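Local coordinates for transcriptional regulator fur family (Xanthomonas campestris pv. campestris, PDB 7DH8), which senses zinc through bound zinc ions and, as a Fur-family regulator, probably binds promoter DNA to repress zinc-uptake genes, at residues L87-H97 with F105-H116. Numbering follows the deposited sequence.
Sequences LDFLMANGFVH and FVACHHPNSAQH. With ZN (zinc ion), chain B.
His97 and Val106 form an antiparallel hydrogen-bonded pair, His97 N to Val106 O (2.8 Å) and Val106 N to His97 O (3.0 Å), and beyond it Cys108 N, just past the end of strand 104-107, donates to Phe95 O almost straight (177° at the hydrogen). This hairpin is the wing of the winged-helix DNA-binding domain. Helix 80-92 ends just before it in a Schellman motif at Gly94, whose positive phi suits glycine. On the helix side, Leu87 lays CD2 over one face of the Phe105 ring, 3.7 Å from CZ, while Met91, its CG beside the backbone N and its chain extended to SD, brings its soft, polarisable SD to the ring edge, 3.4 Å from CE2. Pro111 CB abuts the edge of the Phe95 ring. His97 NE2 (2.0 Å), Cys108 SG (2.1 Å) and His116 NE2 (2.2 Å) bind zinc, with Glu131 as fourth ligand; the two imidazoles stand nearly perpendicular (89°). With SG anti to the backbone N (chi1 177°), Cys108 turns its sulfur to the metal and to the edge of the His97 ring. Imidazole nitrogens and a sulfur that is probably a thiolate suit zinc, which links hairpin 96-107 and the following loop to strand 129-131 of the three-stranded sheet.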
loop_
_atom_site.group_PDB
_atom_site.type_symbol
_atom_site.label_atom_id
_atom_site.label_comp_id
_atom_site.label_asym_id
_atom_site.label_seq_id
_atom_site.Cartn_x
_atom_site.Cartn_y
_atom_site.Cartn_z
ATOM N N LEU A 87 -0.370 10.195 -17.404
ATOM C CA LEU A 87 -0.716 9.572 -16.127
ATOM C C LEU A 87 0.007 10.222 -14.944
ATOM O O LEU A 87 -0.621 10.513 -13.917
ATOM C CB LEU A 87 -0.419 8.074 -16.182
ATOM C CG LEU A 87 -0.879 7.209 -15.000
ATOM C CD1 LEU A 87 -2.385 7.267 -14.776
ATOM C CD2 LEU A 87 -0.481 5.794 -15.266
ATOM N N ASP A 88 1.328 10.432 -15.038
ATOM C CA ASP A 88 2.040 11.115 -13.949
ATOM C C ASP A 88 1.405 12.469 -13.615
ATOM O O ASP A 88 1.263 12.820 -12.443
ATOM C CB ASP A 88 3.499 11.353 -14.318
ATOM C CG ASP A 88 4.323 10.065 -14.391
ATOM O OD1 ASP A 88 4.043 9.097 -13.663
ATOM O OD2 ASP A 88 5.289 10.047 -15.177
ATOM N N PHE A 89 1.066 13.256 -14.640
ATOM C CA PHE A 89 0.444 14.551 -14.418
ATOM C C PHE A 89 -0.848 14.394 -13.636
ATOM O O PHE A 89 -1.065 15.074 -12.626
ATOM C CB PHE A 89 0.198 15.240 -15.760
ATOM C CG PHE A 89 -0.775 16.370 -15.689
ATOM C CD1 PHE A 89 -0.344 17.643 -15.380
ATOM C CD2 PHE A 89 -2.128 16.158 -15.922
ATOM C CE1 PHE A 89 -1.235 18.680 -15.302
ATOM C CE2 PHE A 89 -3.030 17.192 -15.846
ATOM C CZ PHE A 89 -2.584 18.459 -15.542
ATOM N N LEU A 90 -1.712 13.472 -14.080
ATOM C CA LEU A 90 -2.952 13.199 -13.372
ATOM C C LEU A 90 -2.696 12.846 -11.907
ATOM O O LEU A 90 -3.412 13.305 -11.011
ATOM C CB LEU A 90 -3.716 12.080 -14.091
ATOM C CG LEU A 90 -4.118 12.485 -15.514
ATOM C CD1 LEU A 90 -4.777 11.322 -16.260
ATOM C CD2 LEU A 90 -5.054 13.699 -15.476
ATOM N N MET A 91 -1.647 12.079 -11.631
ATOM C CA MET A 91 -1.426 11.656 -10.253
ATOM C C MET A 91 -0.880 12.796 -9.395
ATOM O O MET A 91 -1.282 12.958 -8.229
ATOM C CB MET A 91 -0.472 10.467 -10.234
ATOM C CG MET A 91 -1.142 9.106 -10.557
ATOM S SD MET A 91 0.126 7.836 -10.422
ATOM C CE MET A 91 1.360 8.447 -11.544
ATOM N N ALA A 92 0.049 13.582 -9.938
ATOM C CA ALA A 92 0.696 14.594 -9.109
ATOM C C ALA A 92 -0.304 15.664 -8.694
ATOM O O ALA A 92 -0.203 16.226 -7.590
ATOM C CB ALA A 92 1.889 15.197 -9.856
ATOM N N ASN A 93 -1.309 15.896 -9.536
ATOM C CA ASN A 93 -2.380 16.854 -9.309
ATOM C C ASN A 93 -3.614 16.245 -8.656
ATOM O O ASN A 93 -4.651 16.918 -8.554
ATOM C CB ASN A 93 -2.744 17.497 -10.639
ATOM C CG ASN A 93 -1.613 18.340 -11.179
ATOM O OD1 ASN A 93 -1.359 19.432 -10.673
ATOM N ND2 ASN A 93 -0.890 17.820 -12.167
ATOM N N GLY A 94 -3.544 14.988 -8.245
ATOM C CA GLY A 94 -4.613 14.381 -7.482
ATOM C C GLY A 94 -5.874 14.050 -8.245
ATOM O O GLY A 94 -6.914 13.842 -7.607
ATOM N N PHE A 95 -5.827 13.981 -9.577
ATOM C CA PHE A 95 -6.992 13.546 -10.343
ATOM C C PHE A 95 -7.103 12.029 -10.475
ATOM O O PHE A 95 -8.165 11.534 -10.836
ATOM C CB PHE A 95 -6.976 14.184 -11.738
ATOM C CG PHE A 95 -6.890 15.690 -11.699
ATOM C CD1 PHE A 95 -7.909 16.444 -11.095
ATOM C CD2 PHE A 95 -5.803 16.359 -12.241
ATOM C CE1 PHE A 95 -7.845 17.819 -11.056
ATOM C CE2 PHE A 95 -5.741 17.741 -12.204
ATOM C CZ PHE A 95 -6.756 18.472 -11.607
ATOM N N VAL A 96 -6.027 11.297 -10.218
ATOM C CA VAL A 96 -5.985 9.840 -10.349
ATOM C C VAL A 96 -5.211 9.350 -9.149
ATOM O O VAL A 96 -4.254 10.002 -8.724
ATOM C CB VAL A 96 -5.299 9.419 -11.659
ATOM C CG1 VAL A 96 -4.673 7.981 -11.547
ATOM C CG2 VAL A 96 -6.274 9.561 -12.865
ATOM N N HIS A 97 -5.642 8.246 -8.558
ATOM C CA HIS A 97 -4.926 7.670 -7.445
ATOM C C HIS A 97 -4.321 6.366 -7.904
ATOM O O HIS A 97 -4.984 5.587 -8.588
ATOM C CB HIS A 97 -5.835 7.395 -6.229
ATOM C CG HIS A 97 -6.454 8.631 -5.649
ATOM N ND1 HIS A 97 -5.771 9.457 -4.781
ATOM C CD2 HIS A 97 -7.688 9.170 -5.790
ATOM C CE1 HIS A 97 -6.551 10.469 -4.435
ATOM N NE2 HIS A 97 -7.733 10.300 -5.007
ATOM N N PHE A 105 -4.889 1.932 -11.025
ATOM C CA PHE A 105 -5.208 3.364 -10.983
ATOM C C PHE A 105 -6.704 3.561 -10.998
ATOM O O PHE A 105 -7.426 2.786 -11.634
ATOM C CB PHE A 105 -4.609 4.092 -12.169
ATOM C CG PHE A 105 -3.115 3.987 -12.220
ATOM C CD1 PHE A 105 -2.519 2.897 -12.804
ATOM C CD2 PHE A 105 -2.305 4.927 -11.552
ATOM C CE1 PHE A 105 -1.134 2.778 -12.836
ATOM C CE2 PHE A 105 -0.933 4.814 -11.547
ATOM C CZ PHE A 105 -0.326 3.728 -12.187
ATOM N N VAL A 106 -7.177 4.622 -10.342
ATOM C CA VAL A 106 -8.607 4.918 -10.255
ATOM C C VAL A 106 -8.715 6.432 -10.332
ATOM O O VAL A 106 -7.798 7.153 -9.919
ATOM C CB VAL A 106 -9.322 4.386 -8.948
ATOM C CG1 VAL A 106 -9.556 2.886 -8.941
ATOM C CG2 VAL A 106 -8.570 4.844 -7.630
ATOM N N ALA A 107 -9.819 6.921 -10.883
ATOM C CA ALA A 107 -10.010 8.358 -10.953
ATOM C C ALA A 107 -10.436 8.864 -9.580
ATOM O O ALA A 107 -11.135 8.169 -8.825
ATOM C CB ALA A 107 -11.051 8.730 -12.016
ATOM N N CYS A 108 -9.980 10.062 -9.232
ATOM C CA CYS A 108 -10.460 10.643 -7.983
ATOM C C CYS A 108 -11.900 11.130 -8.161
ATOM O O CYS A 108 -12.205 11.901 -9.080
ATOM C CB CYS A 108 -9.574 11.786 -7.512
ATOM S SG CYS A 108 -10.241 12.613 -5.951
ATOM N N HIS A 109 -12.770 10.671 -7.269
ATOM C CA HIS A 109 -14.200 10.962 -7.286
ATOM C C HIS A 109 -14.483 12.458 -7.039
ATOM O O HIS A 109 -15.465 12.972 -7.591
ATOM C CB HIS A 109 -14.935 9.891 -6.467
ATOM C CG HIS A 109 -14.784 10.042 -4.980
ATOM N ND1 HIS A 109 -15.821 9.817 -4.094
ATOM C CD2 HIS A 109 -13.730 10.438 -4.225
ATOM C CE1 HIS A 109 -15.408 10.053 -2.858
ATOM N NE2 HIS A 109 -14.144 10.434 -2.910
ATOM N N HIS A 110 -13.650 13.172 -6.229
ATOM C CA HIS A 110 -13.722 14.623 -6.039
ATOM C C HIS A 110 -12.336 15.216 -6.259
ATOM O O HIS A 110 -11.434 15.075 -5.417
ATOM C CB HIS A 110 -14.231 14.780 -4.612
ATOM C CG HIS A 110 -15.715 14.606 -4.519
ATOM N ND1 HIS A 110 -16.591 15.385 -5.248
ATOM C CD2 HIS A 110 -16.473 13.686 -3.871
ATOM C CE1 HIS A 110 -17.829 14.973 -5.029
ATOM N NE2 HIS A 110 -17.785 13.942 -4.202
ATOM N N PRO A 111 -12.171 15.940 -7.369
ATOM C CA PRO A 111 -10.827 16.123 -7.943
ATOM C C PRO A 111 -10.149 17.351 -7.363
ATOM O O PRO A 111 -8.915 17.348 -7.213
ATOM C CB PRO A 111 -11.008 16.332 -9.453
ATOM C CG PRO A 111 -12.434 16.794 -9.600
ATOM C CD PRO A 111 -13.185 15.984 -8.579
ATOM N N ASN A 112 -10.909 18.416 -7.046
ATOM C CA ASN A 112 -10.203 19.622 -6.594
ATOM C C ASN A 112 -10.238 19.241 -5.097
ATOM O O ASN A 112 -11.003 19.825 -4.335
ATOM C CB ASN A 112 -11.008 20.907 -6.845
ATOM C CG ASN A 112 -12.343 20.934 -6.108
ATOM O OD1 ASN A 112 -12.781 19.925 -5.529
ATOM N ND2 ASN A 112 -13.016 22.085 -6.152
ATOM N N SER A 113 -9.429 18.327 -4.563
ATOM C CA SER A 113 -9.302 18.200 -3.111
ATOM C C SER A 113 -7.779 18.369 -3.129
ATOM O O SER A 113 -7.097 17.946 -2.183
ATOM C CB SER A 113 -9.743 16.880 -2.446
ATOM O OG SER A 113 -9.890 15.809 -3.373
ATOM N N ALA A 114 -7.245 19.031 -4.174
ATOM C CA ALA A 114 -5.811 19.125 -4.444
ATOM C C ALA A 114 -5.247 17.714 -4.507
ATOM O O ALA A 114 -5.846 16.840 -5.139
ATOM C CB ALA A 114 -5.053 19.978 -3.426
ATOM N N GLN A 115 -4.101 17.472 -3.882
ATOM C CA GLN A 115 -3.655 16.111 -3.644
ATOM C C GLN A 115 -3.856 15.855 -2.162
ATOM O O GLN A 115 -3.768 16.777 -1.344
ATOM C CB GLN A 115 -2.196 15.857 -4.051
ATOM C CG GLN A 115 -1.117 16.374 -3.082
ATOM C CD GLN A 115 0.255 16.542 -3.762
ATOM O OE1 GLN A 115 0.660 17.657 -4.121
ATOM N NE2 GLN A 115 0.971 15.427 -3.949
ATOM N N HIS A 116 -4.171 14.613 -1.830
ATOM C CA HIS A 116 -4.755 14.330 -0.533
ATOM C C HIS A 116 -4.537 12.865 -0.250
ATOM O O HIS A 116 -4.439 12.046 -1.163
ATOM C CB HIS A 116 -6.255 14.618 -0.525
ATOM C CG HIS A 116 -6.998 13.904 -1.613
ATOM N ND1 HIS A 116 -6.896 14.265 -2.937
ATOM C CD2 HIS A 116 -7.830 12.833 -1.581
ATOM C CE1 HIS A 116 -7.665 13.478 -3.667
ATOM N NE2 HIS A 116 -8.232 12.597 -2.869
HETATM ZN ZN ZN B . -9.286 11.485 -4.511
#